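Local coordinates for protein MstE (Scytonema sp. PCC 10023, PDB 6SBF) that probably cyclises linear isoprenoid substrates into polycyclic scaffolds of merosterol type, as a single-domain class II terpene cyclase, at residues I56-W60 with L88-R94; T96-G100 with T111-A115; R39-W45 with Q83-L88. The protein carries 1 engineered substitution. All coordinates share one frame; numbering follows the deposited sequence.

Contact 1: I56-W60 with L88-R94; sequences IGDEW and LKIRDHR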
loop_
_atom_site.group_PDB
_atom_site.type_symbol
_atom_site.label_atom_id
_atom_site.label_comp_id
_atom_site.label_asym_id
_atom_site.label_seq_id
_atom_site.Cartn_x
_atom_site.Cartn_y
_atom_site.Cartn_z
ATOM N N ILE A 56 8.483 -13.376 -8.731
ATOM C CA ILE A 56 8.787 -12.104 -8.011
ATOM C C ILE A 56 7.920 -10.961 -8.548
ATOM O O ILE A 56 7.741 -10.863 -9.811
ATOM C CB ILE A 56 10.273 -11.815 -8.107
ATOM C CG1 ILE A 56 11.012 -12.895 -7.313
ATOM C CG2 ILE A 56 10.577 -10.435 -7.589
ATOM C CD1 ILE A 56 12.444 -12.930 -7.577
ATOM N N GLY A 57 7.391 -10.129 -7.699
ATOM C CA GLY A 57 6.577 -8.993 -8.189
ATOM C C GLY A 57 7.439 -7.926 -8.888
ATOM O O GLY A 57 8.540 -7.649 -8.445
ATOM N N ASP A 58 6.845 -7.320 -9.927
ATOM C CA ASP A 58 7.550 -6.176 -10.561
ATOM C C ASP A 58 6.570 -5.063 -10.961
ATOM O O ASP A 58 6.719 -3.970 -10.406
ATOM C CB ASP A 58 8.481 -6.632 -11.698
ATOM C CG ASP A 58 7.952 -7.467 -12.834
ATOM O OD1 ASP A 58 6.751 -7.492 -13.113
ATOM O OD2 ASP A 58 8.800 -8.116 -13.529
ATOM N N GLU A 59 5.574 -5.329 -11.801
ATOM C CA GLU A 59 4.653 -4.242 -12.224
ATOM C C GLU A 59 4.034 -3.616 -10.987
ATOM O O GLU A 59 3.992 -2.406 -10.847
ATOM C CB GLU A 59 3.557 -4.766 -13.142
ATOM C CG GLU A 59 4.056 -5.315 -14.456
ATOM C CD GLU A 59 3.031 -6.009 -15.315
ATOM O OE1 GLU A 59 1.837 -5.650 -15.278
ATOM O OE2 GLU A 59 3.442 -6.958 -16.078
ATOM N N TRP A 60 3.461 -4.452 -10.088
ATOM C CA TRP A 60 2.790 -3.941 -8.890
ATOM C C TRP A 60 3.779 -3.188 -7.998
ATOM O O TRP A 60 3.509 -2.067 -7.527
ATOM C CB TRP A 60 2.146 -5.119 -8.174
ATOM C CG TRP A 60 1.737 -4.798 -6.773
ATOM C CD1 TRP A 60 1.005 -3.753 -6.324
ATOM C CD2 TRP A 60 2.019 -5.579 -5.616
ATOM N NE1 TRP A 60 0.788 -3.848 -4.980
ATOM C CE2 TRP A 60 1.427 -4.954 -4.518
ATOM C CE3 TRP A 60 2.725 -6.765 -5.447
ATOM C CZ2 TRP A 60 1.458 -5.507 -3.237
ATOM C CZ3 TRP A 60 2.743 -7.300 -4.181
ATOM C CH2 TRP A 60 2.158 -6.674 -3.088
ATOM N N LEU A 88 6.129 0.329 -17.451
ATOM C CA LEU A 88 4.742 -0.103 -17.376
ATOM C C LEU A 88 4.066 -0.080 -18.744
ATOM O O LEU A 88 3.290 -0.985 -19.099
ATOM C CB LEU A 88 4.001 0.707 -16.322
ATOM C CG LEU A 88 4.348 0.341 -14.886
ATOM C CD1 LEU A 88 3.907 1.411 -13.948
ATOM C CD2 LEU A 88 3.827 -0.996 -14.465
ATOM N N LYS A 89 4.322 0.961 -19.542
ATOM C CA LYS A 89 3.699 1.023 -20.889
ATOM C C LYS A 89 4.140 -0.124 -21.793
ATOM O O LYS A 89 3.333 -0.535 -22.637
ATOM C CB LYS A 89 3.992 2.370 -21.541
ATOM C CG LYS A 89 3.147 3.499 -20.963
ATOM C CD LYS A 89 3.254 4.775 -21.745
ATOM C CE LYS A 89 4.651 5.337 -21.745
ATOM N NZ LYS A 89 4.676 6.572 -22.524
ATOM N N ILE A 90 5.374 -0.609 -21.600
ATOM C CA ILE A 90 5.857 -1.736 -22.421
ATOM C C ILE A 90 5.173 -3.040 -22.010
ATOM O O ILE A 90 5.120 -3.955 -22.820
ATOM C CB ILE A 90 7.396 -1.794 -22.371
ATOM C CG1 ILE A 90 7.947 -0.594 -23.138
ATOM C CG2 ILE A 90 7.951 -3.075 -22.867
ATOM C CD1 ILE A 90 9.394 -0.258 -22.788
ATOM N N ARG A 91 4.607 -3.133 -20.792
ATOM C CA ARG A 91 3.802 -4.297 -20.320
ATOM C C ARG A 91 2.380 -4.134 -20.854
ATOM O O ARG A 91 1.433 -3.838 -20.076
ATOM C CB ARG A 91 3.887 -4.434 -18.805
ATOM C CG ARG A 91 5.249 -4.802 -18.258
ATOM C CD ARG A 91 5.635 -6.248 -18.573
ATOM N NE ARG A 91 6.945 -6.575 -18.075
ATOM C CZ ARG A 91 7.196 -7.003 -16.837
ATOM N NH1 ARG A 91 6.230 -7.305 -15.972
ATOM N NH2 ARG A 91 8.446 -7.184 -16.468
ATOM N N ASP A 92 2.219 -4.330 -22.145
ATOM C CA ASP A 92 0.978 -4.111 -22.899
ATOM C C ASP A 92 0.438 -5.416 -23.461
ATOM O O ASP A 92 -0.332 -5.390 -24.437
ATOM C CB ASP A 92 1.229 -3.079 -24.013
ATOM C CG ASP A 92 2.137 -3.557 -25.141
ATOM O OD1 ASP A 92 2.729 -4.643 -24.982
ATOM O OD2 ASP A 92 2.175 -2.913 -26.162
ATOM N N HIS A 93 0.782 -6.523 -22.845
ATOM C CA HIS A 93 0.446 -7.870 -23.351
ATOM C C HIS A 93 -0.954 -8.328 -22.974
ATOM O O HIS A 93 -1.395 -9.323 -23.530
ATOM C CB HIS A 93 1.527 -8.846 -22.915
ATOM C CG HIS A 93 1.703 -8.937 -21.436
ATOM N ND1 HIS A 93 2.109 -7.855 -20.676
ATOM C CD2 HIS A 93 1.567 -9.984 -20.574
ATOM C CE1 HIS A 93 2.216 -8.247 -19.420
ATOM N NE2 HIS A 93 1.911 -9.542 -19.330
ATOM N N ARG A 94 -1.634 -7.676 -22.043
ATOM C CA ARG A 94 -2.955 -8.167 -21.604
ATOM C C ARG A 94 -4.040 -7.444 -22.379
ATOM O O ARG A 94 -4.000 -6.232 -22.478
ATOM C CB ARG A 94 -3.111 -7.948 -20.096
ATOM C CG ARG A 94 -2.008 -8.586 -19.274
ATOM C CD ARG A 94 -2.274 -8.437 -17.788
ATOM N NE ARG A 94 -1.176 -8.909 -16.971
ATOM C CZ ARG A 94 -0.072 -8.221 -16.657
ATOM N NH1 ARG A 94 0.077 -6.978 -17.074
ATOM N NH2 ARG A 94 0.897 -8.760 -15.935
#

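Contact 2: T96-G100 with T111-A115; sequences TGEWG and TTGWA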
loop_
_atom_site.group_PDB
_atom_site.type_symbol
_atom_site.label_atom_id
_atom_site.label_comp_id
_atom_site.label_asym_id
_atom_site.label_seq_id
_atom_site.Cartn_x
_atom_site.Cartn_y
_atom_site.Cartn_z
ATOM N N THR A 96 -6.996 -6.548 -21.657
ATOM C CA THR A 96 -7.779 -5.556 -20.872
ATOM C C THR A 96 -7.007 -4.247 -20.689
ATOM O O THR A 96 -7.630 -3.270 -20.304
ATOM C CB THR A 96 -8.150 -6.133 -19.497
ATOM O OG1 THR A 96 -6.905 -6.364 -18.851
ATOM C CG2 THR A 96 -9.032 -7.365 -19.540
ATOM N N GLY A 97 -5.708 -4.230 -20.874
ATOM C CA GLY A 97 -4.891 -3.069 -20.552
ATOM C C GLY A 97 -4.498 -2.978 -19.111
ATOM O O GLY A 97 -3.870 -1.971 -18.726
ATOM N N GLU A 98 -4.798 -4.022 -18.337
ATOM C CA GLU A 98 -4.497 -4.055 -16.895
ATOM C C GLU A 98 -3.010 -4.353 -16.681
ATOM O O GLU A 98 -2.350 -4.943 -17.556
ATOM C CB GLU A 98 -5.353 -5.127 -16.233
ATOM C CG GLU A 98 -6.817 -4.762 -16.278
ATOM C CD GLU A 98 -7.702 -5.858 -15.732
ATOM O OE1 GLU A 98 -8.673 -5.519 -15.055
ATOM O OE2 GLU A 98 -7.367 -7.057 -15.964
ATOM N N TRP A 99 -2.526 -4.006 -15.501
ATOM C CA TRP A 99 -1.270 -4.503 -14.988
ATOM C C TRP A 99 -1.549 -5.575 -13.912
ATOM O O TRP A 99 -2.666 -5.611 -13.396
ATOM C CB TRP A 99 -0.440 -3.351 -14.489
ATOM C CG TRP A 99 0.035 -2.413 -15.559
ATOM C CD1 TRP A 99 1.126 -2.566 -16.333
ATOM C CD2 TRP A 99 -0.576 -1.162 -15.932
ATOM N NE1 TRP A 99 1.264 -1.492 -17.198
ATOM C CE2 TRP A 99 0.243 -0.610 -16.926
ATOM C CE3 TRP A 99 -1.684 -0.452 -15.521
ATOM C CZ2 TRP A 99 -0.018 0.628 -17.486
ATOM C CZ3 TRP A 99 -1.928 0.791 -16.063
ATOM C CH2 TRP A 99 -1.113 1.311 -17.043
ATOM N N GLY A 100 -0.531 -6.379 -13.586
ATOM C CA GLY A 100 -0.657 -7.412 -12.569
ATOM C C GLY A 100 0.583 -7.529 -11.735
ATOM O O GLY A 100 1.522 -6.702 -11.808
ATOM N N THR A 111 -3.046 -3.561 -8.630
ATOM C CA THR A 111 -1.876 -3.174 -9.395
ATOM C C THR A 111 -2.280 -2.057 -10.360
ATOM O O THR A 111 -1.519 -1.067 -10.496
ATOM C CB THR A 111 -1.307 -4.345 -10.210
ATOM O OG1 THR A 111 -0.978 -5.402 -9.293
ATOM C CG2 THR A 111 -0.100 -3.898 -10.982
ATOM N N THR A 112 -3.377 -2.243 -11.022
ATOM C CA THR A 112 -3.824 -1.224 -12.043
ATOM C C THR A 112 -4.062 0.121 -11.385
ATOM O O THR A 112 -3.660 1.157 -11.932
ATOM C CB THR A 112 -5.020 -1.775 -12.843
ATOM O OG1 THR A 112 -4.631 -2.978 -13.516
ATOM C CG2 THR A 112 -5.518 -0.803 -13.843
ATOM N N GLY A 113 -4.689 0.150 -10.220
ATOM C CA GLY A 113 -4.878 1.411 -9.508
ATOM C C GLY A 113 -3.594 2.088 -9.143
ATOM O O GLY A 113 -3.448 3.305 -9.389
ATOM N N TRP A 114 -2.620 1.366 -8.616
ATOM C CA TRP A 114 -1.325 1.980 -8.286
ATOM C C TRP A 114 -0.639 2.499 -9.550
ATOM O O TRP A 114 0.010 3.562 -9.486
ATOM C CB TRP A 114 -0.407 1.017 -7.530
ATOM C CG TRP A 114 -0.872 0.787 -6.126
ATOM C CD1 TRP A 114 -1.514 -0.313 -5.625
ATOM C CD2 TRP A 114 -0.751 1.706 -5.012
ATOM N NE1 TRP A 114 -1.847 -0.130 -4.304
ATOM C CE2 TRP A 114 -1.353 1.090 -3.887
ATOM C CE3 TRP A 114 -0.133 2.961 -4.856
ATOM C CZ2 TRP A 114 -1.436 1.730 -2.668
ATOM C CZ3 TRP A 114 -0.203 3.579 -3.627
ATOM C CH2 TRP A 114 -0.854 2.966 -2.534
ATOM N N ALA A 115 -0.699 1.773 -10.627
ATOM C CA ALA A 115 -0.082 2.210 -11.900
ATOM C C ALA A 115 -0.736 3.511 -12.347
ATOM O O ALA A 115 -0.028 4.381 -12.883
ATOM C CB ALA A 115 -0.215 1.140 -12.968
#

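Contact 3: R39-W45 with Q83-L88; sequences RNLEGWW and QAWELL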
loop_
_atom_site.group_PDB
_atom_site.type_symbol
_atom_site.label_atom_id
_atom_site.label_comp_id
_atom_site.label_asym_id
_atom_site.label_seq_id
_atom_site.Cartn_x
_atom_site.Cartn_y
_atom_site.Cartn_z
ATOM N N ARG A 39 16.927 -1.026 -8.033
ATOM C CA ARG A 39 16.287 -1.376 -9.321
ATOM C C ARG A 39 17.137 -2.439 -10.040
ATOM O O ARG A 39 18.397 -2.425 -9.906
ATOM C CB ARG A 39 16.133 -0.109 -10.174
ATOM C CG ARG A 39 15.158 0.872 -9.576
ATOM C CD ARG A 39 15.082 2.164 -10.346
ATOM N NE ARG A 39 16.309 2.929 -10.245
ATOM C CZ ARG A 39 16.584 3.999 -10.949
ATOM N NH1 ARG A 39 17.771 4.548 -10.777
ATOM N NH2 ARG A 39 15.655 4.505 -11.746
ATOM N N ASN A 40 16.465 -3.264 -10.831
ATOM C CA ASN A 40 17.157 -4.330 -11.602
ATOM C C ASN A 40 17.701 -3.778 -12.935
ATOM O O ASN A 40 17.656 -2.581 -13.148
ATOM C CB ASN A 40 16.248 -5.548 -11.735
ATOM C CG ASN A 40 15.071 -5.407 -12.679
ATOM O OD1 ASN A 40 14.993 -4.420 -13.429
ATOM N ND2 ASN A 40 14.104 -6.340 -12.597
ATOM N N LEU A 41 18.206 -4.657 -13.799
ATOM C CA LEU A 41 18.916 -4.284 -15.051
ATOM C C LEU A 41 18.076 -3.328 -15.883
ATOM O O LEU A 41 18.578 -2.296 -16.355
ATOM C CB LEU A 41 19.224 -5.548 -15.900
ATOM C CG LEU A 41 19.994 -6.712 -15.256
ATOM C CD1 LEU A 41 19.796 -8.050 -16.005
ATOM C CD2 LEU A 41 21.474 -6.346 -15.207
ATOM N N GLU A 42 16.802 -3.692 -16.123
ATOM C CA GLU A 42 15.872 -2.917 -16.994
ATOM C C GLU A 42 15.401 -1.683 -16.218
ATOM O O GLU A 42 14.953 -0.742 -16.852
ATOM C CB GLU A 42 14.637 -3.715 -17.446
ATOM C CG GLU A 42 14.826 -4.556 -18.707
ATOM C CD GLU A 42 14.800 -3.852 -20.057
ATOM O OE1 GLU A 42 14.051 -2.850 -20.224
ATOM O OE2 GLU A 42 15.517 -4.327 -20.966
ATOM N N GLY A 43 15.424 -1.720 -14.876
ATOM C CA GLY A 43 15.019 -0.569 -14.081
ATOM C C GLY A 43 13.813 -0.827 -13.176
ATOM O O GLY A 43 13.385 0.112 -12.524
ATOM N N TRP A 44 13.270 -2.031 -13.155
ATOM C CA TRP A 44 12.114 -2.318 -12.268
ATOM C C TRP A 44 12.526 -2.320 -10.800
ATOM O O TRP A 44 13.595 -2.818 -10.460
ATOM C CB TRP A 44 11.554 -3.704 -12.612
ATOM C CG TRP A 44 10.935 -3.844 -13.961
ATOM C CD1 TRP A 44 11.505 -4.398 -15.071
ATOM C CD2 TRP A 44 9.610 -3.479 -14.356
ATOM N NE1 TRP A 44 10.628 -4.389 -16.123
ATOM C CE2 TRP A 44 9.448 -3.827 -15.707
ATOM C CE3 TRP A 44 8.569 -2.818 -13.709
ATOM C CZ2 TRP A 44 8.269 -3.593 -16.397
ATOM C CZ3 TRP A 44 7.397 -2.589 -14.387
ATOM C CH2 TRP A 44 7.246 -2.975 -15.719
ATOM N N TRP A 45 11.592 -1.932 -9.930
ATOM C CA TRP A 45 11.597 -2.381 -8.536
ATOM C C TRP A 45 10.866 -3.725 -8.408
ATOM O O TRP A 45 9.788 -3.877 -8.966
ATOM C CB TRP A 45 10.885 -1.336 -7.677
ATOM C CG TRP A 45 11.677 -0.082 -7.469
ATOM C CD1 TRP A 45 12.828 0.050 -6.772
ATOM C CD2 TRP A 45 11.342 1.246 -7.918
ATOM N NE1 TRP A 45 13.284 1.351 -6.804
ATOM C CE2 TRP A 45 12.372 2.092 -7.487
ATOM C CE3 TRP A 45 10.270 1.801 -8.635
ATOM C CZ2 TRP A 45 12.373 3.459 -7.807
ATOM C CZ3 TRP A 45 10.262 3.157 -8.964
ATOM C CH2 TRP A 45 11.298 3.973 -8.509
ATOM N N GLN A 83 10.753 6.833 -15.986
ATOM C CA GLN A 83 11.269 5.550 -16.487
ATOM C C GLN A 83 10.344 4.397 -16.053
ATOM O O GLN A 83 10.054 3.496 -16.831
ATOM C CB GLN A 83 12.700 5.291 -16.019
ATOM C CG GLN A 83 13.123 3.811 -16.311
ATOM C CD GLN A 83 14.569 3.498 -15.980
ATOM O OE1 GLN A 83 15.439 3.565 -16.845
ATOM N NE2 GLN A 83 14.829 3.160 -14.721
ATOM N N ALA A 84 9.871 4.435 -14.811
ATOM C CA ALA A 84 8.960 3.388 -14.314
ATOM C C ALA A 84 7.679 3.366 -15.165
ATOM O O ALA A 84 7.188 2.277 -15.487
ATOM C CB ALA A 84 8.638 3.630 -12.855
ATOM N N TRP A 85 7.159 4.545 -15.519
ATOM C CA TRP A 85 5.951 4.572 -16.352
ATOM C C TRP A 85 6.260 4.029 -17.742
ATOM O O TRP A 85 5.437 3.314 -18.316
ATOM C CB TRP A 85 5.406 6.017 -16.413
ATOM C CG TRP A 85 4.265 6.214 -17.331
ATOM C CD1 TRP A 85 4.229 7.006 -18.443
ATOM C CD2 TRP A 85 2.967 5.580 -17.269
ATOM N NE1 TRP A 85 3.036 6.887 -19.061
ATOM C CE2 TRP A 85 2.211 6.036 -18.371
ATOM C CE3 TRP A 85 2.360 4.666 -16.388
ATOM C CZ2 TRP A 85 0.911 5.621 -18.618
ATOM C CZ3 TRP A 85 1.080 4.287 -16.635
ATOM C CH2 TRP A 85 0.368 4.720 -17.737
ATOM N N GLU A 86 7.421 4.355 -18.290
ATOM C CA GLU A 86 7.791 3.784 -19.598
ATOM C C GLU A 86 7.878 2.250 -19.515
ATOM O O GLU A 86 7.410 1.572 -20.458
ATOM C CB GLU A 86 9.124 4.376 -20.074
ATOM C CG GLU A 86 9.011 5.828 -20.483
ATOM C CD GLU A 86 8.051 6.205 -21.614
ATOM O OE1 GLU A 86 7.904 5.412 -22.561
ATOM O OE2 GLU A 86 7.443 7.315 -21.532
ATOM N N LEU A 87 8.416 1.711 -18.413
ATOM C CA LEU A 87 8.440 0.232 -18.231
ATOM C C LEU A 87 7.007 -0.330 -18.193
ATOM O O LEU A 87 6.739 -1.347 -18.849
ATOM C CB LEU A 87 9.199 -0.122 -16.946
ATOM C CG LEU A 87 10.710 0.157 -17.044
ATOM C CD1 LEU A 87 11.374 -0.077 -15.686
ATOM C CD2 LEU A 87 11.382 -0.706 -18.082
ATOM N N LEU A 88 6.129 0.329 -17.451
ATOM C CA LEU A 88 4.742 -0.103 -17.376
ATOM C C LEU A 88 4.066 -0.080 -18.744
ATOM O O LEU A 88 3.290 -0.985 -19.099
ATOM C CB LEU A 88 4.001 0.707 -16.322
ATOM C CG LEU A 88 4.348 0.341 -14.886
ATOM C CD1 LEU A 88 3.907 1.411 -13.948
ATOM C CD2 LEU A 88 3.827 -0.996 -14.465
HETATM O O HOH W 1 12.949 3.802 -12.576
#

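Contact 1: I56-W60 with L88-R94
Glu59 OE2 accepts from two arginines. Arg91 NH1 reaches the anti lone pair of Glu59 OE2 at 2.8 Å, and the bond lies almost in the guanidinium plane. Arg94 NH2 comes to the same oxygen on the syn side, 34° out of the carboxylate plane. Arg94 NH1 bonds Glu59 OE1 through the syn lone pair at 2.8 Å, so this guanidinium grips the carboxylate end-on, one nitrogen to each oxygen. Arg91 grips Asp58 likewise. Arg91 NH1 bonds Asp58 OD1 at 2.9 Å and Arg91 NH2 bonds Asp58 OD2 at 3.1 Å, but both oxygens are met from above the carboxylate plane. The Arg91 chain bends at chi2 (-71°), which folds it beside the Glu59 carboxylate and lets NH1 serve both acids. Losing the guanidinium of Arg91 to an alanine is likely to leave Asp58 without its charge mate and Glu59 OE2 with one donor fewer. Leu88 CD2 packs on Glu59 CB at 4.0 Å. Glu59 OE1 accepts from Gly100 N, and Arg94 donates to Glu98 O and Leu105 O. This largely buried salt-bridge network ties the start of helix 59-69 to the turn after helix 75-90. Two arginines facing two acids probably keep both carboxylates ionised.

Contact 2: T96-G100 with T111-A115
The Trp99 indole has Ala115 CB over one face, 3.7 Å from the centroid of its six-membered ring, a CH-pi contact. Ala115 CB sits toward the rim, 3.3 Å from Trp99 CE3. Gly97 O lies over the opposite face, also toward the rim. Thr112 CA stands at the ring edge. With chi1 at -67°, Trp99 CG lies beside the backbone N, and the six-membered ring meets the Ala115 methyl. Trp99 NE1 donates to Leu88 O, and Arg129 makes a cation-pi contact with the same indole. The 96-100 loop begins with an ST turn, in which Thr96 OG1 accepts from Glu98 N. It connects helix 75-90 to helix 109-121 of the alpha6-alpha6 barrel and runs along the first turns of the second. Trp99 N donates to Thr112 OG1 at 3.1 Å, with an N-H...O angle of 151°. Asp108 serves both threonines: its backbone O bonds Thr112 OG1, and its OD2 bonds Thr111 OG1. Thr111 turns its CG2 methyl to the loop, 3.6 Å from Trp99 CB and 3.3 Å from Gly100 O. Glu98 CB rests 3.5 Å from Thr112 OG1.

Contact 3: R39-W45 with Q83-L88
Arg39 NH2 and Gln83 NE2, two donors, stand 3.4 Å apart and share no hydrogen bond. One water reconciles them. It accepts from Arg39 NH2 at 2.9 Å and from Gln83 NE2 at the same distance, and it lies in the guanidinium plane at its edge. The Gln83 chain is extended, with CG anti to the backbone N (chi1 168°), and this carries the amide across to the loop. Gly43 passes close to that amide, its CA 3.8 Å from Gln83 NE2. A side chain at Gly43 would strike Gln83 NE2, and the positive phi of Gly43 also calls for glycine. The apolar part is built on Leu87. Leu87 CB lies over one face of the Trp44 ring, 3.7 Å from the centroid of the six-membered ring and 15° off the normal, a CH-pi contact. Leu87 CD1 packs on Gly43 C at 3.6 Å, and CD2 faces Glu42 O. At the ring edge, in plane, Leu88 CD2 touches Trp44 CZ3 at 3.9 Å. Trp45 adds a looser touch, CZ3 on Ala84 CB. Asn40 fixes the shape of the loop: its OD1 accepts from Gly43 N and Trp44 N, an Asx motif. Gly43 N approaches nearly in line with the C=O bond of Asn40 (165°), while Trp44 N sits above the carbonyl plane. Arg39 NE and Trp45 NE1 bond back to the carbonyls of Leu36 and Leu35. The loop links helix 18-37 to strand 47-50 while resting on helix 75-90. Both tryptophans also touch helix 59-69, and Ala84 and Leu88 reach Leu118 of helix 109-121.

Helix 75-90 supplies a segment to contacts 1 and 3, and Leu88 serves in both. Its carbonyl also takes the Trp99 NE1 bond that joins them to contact 2. All three are largely buried, but their chemistry differs. Contact 2 lies nearest the chain centre, about 14 Å from it centre to centre, and every touching residue is buried. It relies on a CH-pi contact and one backbone-to-side-chain hydrogen bond. Contact 1, about 18 Å out, is dominated by charge. Contact 3, about 19 Å out, grades from an apolar interior to a water-bridged, partly exposed edge. Trp60 of 56-60 packs on Thr111 of contact 2. Trp44 of contact 3 packs on Glu59 and Arg91.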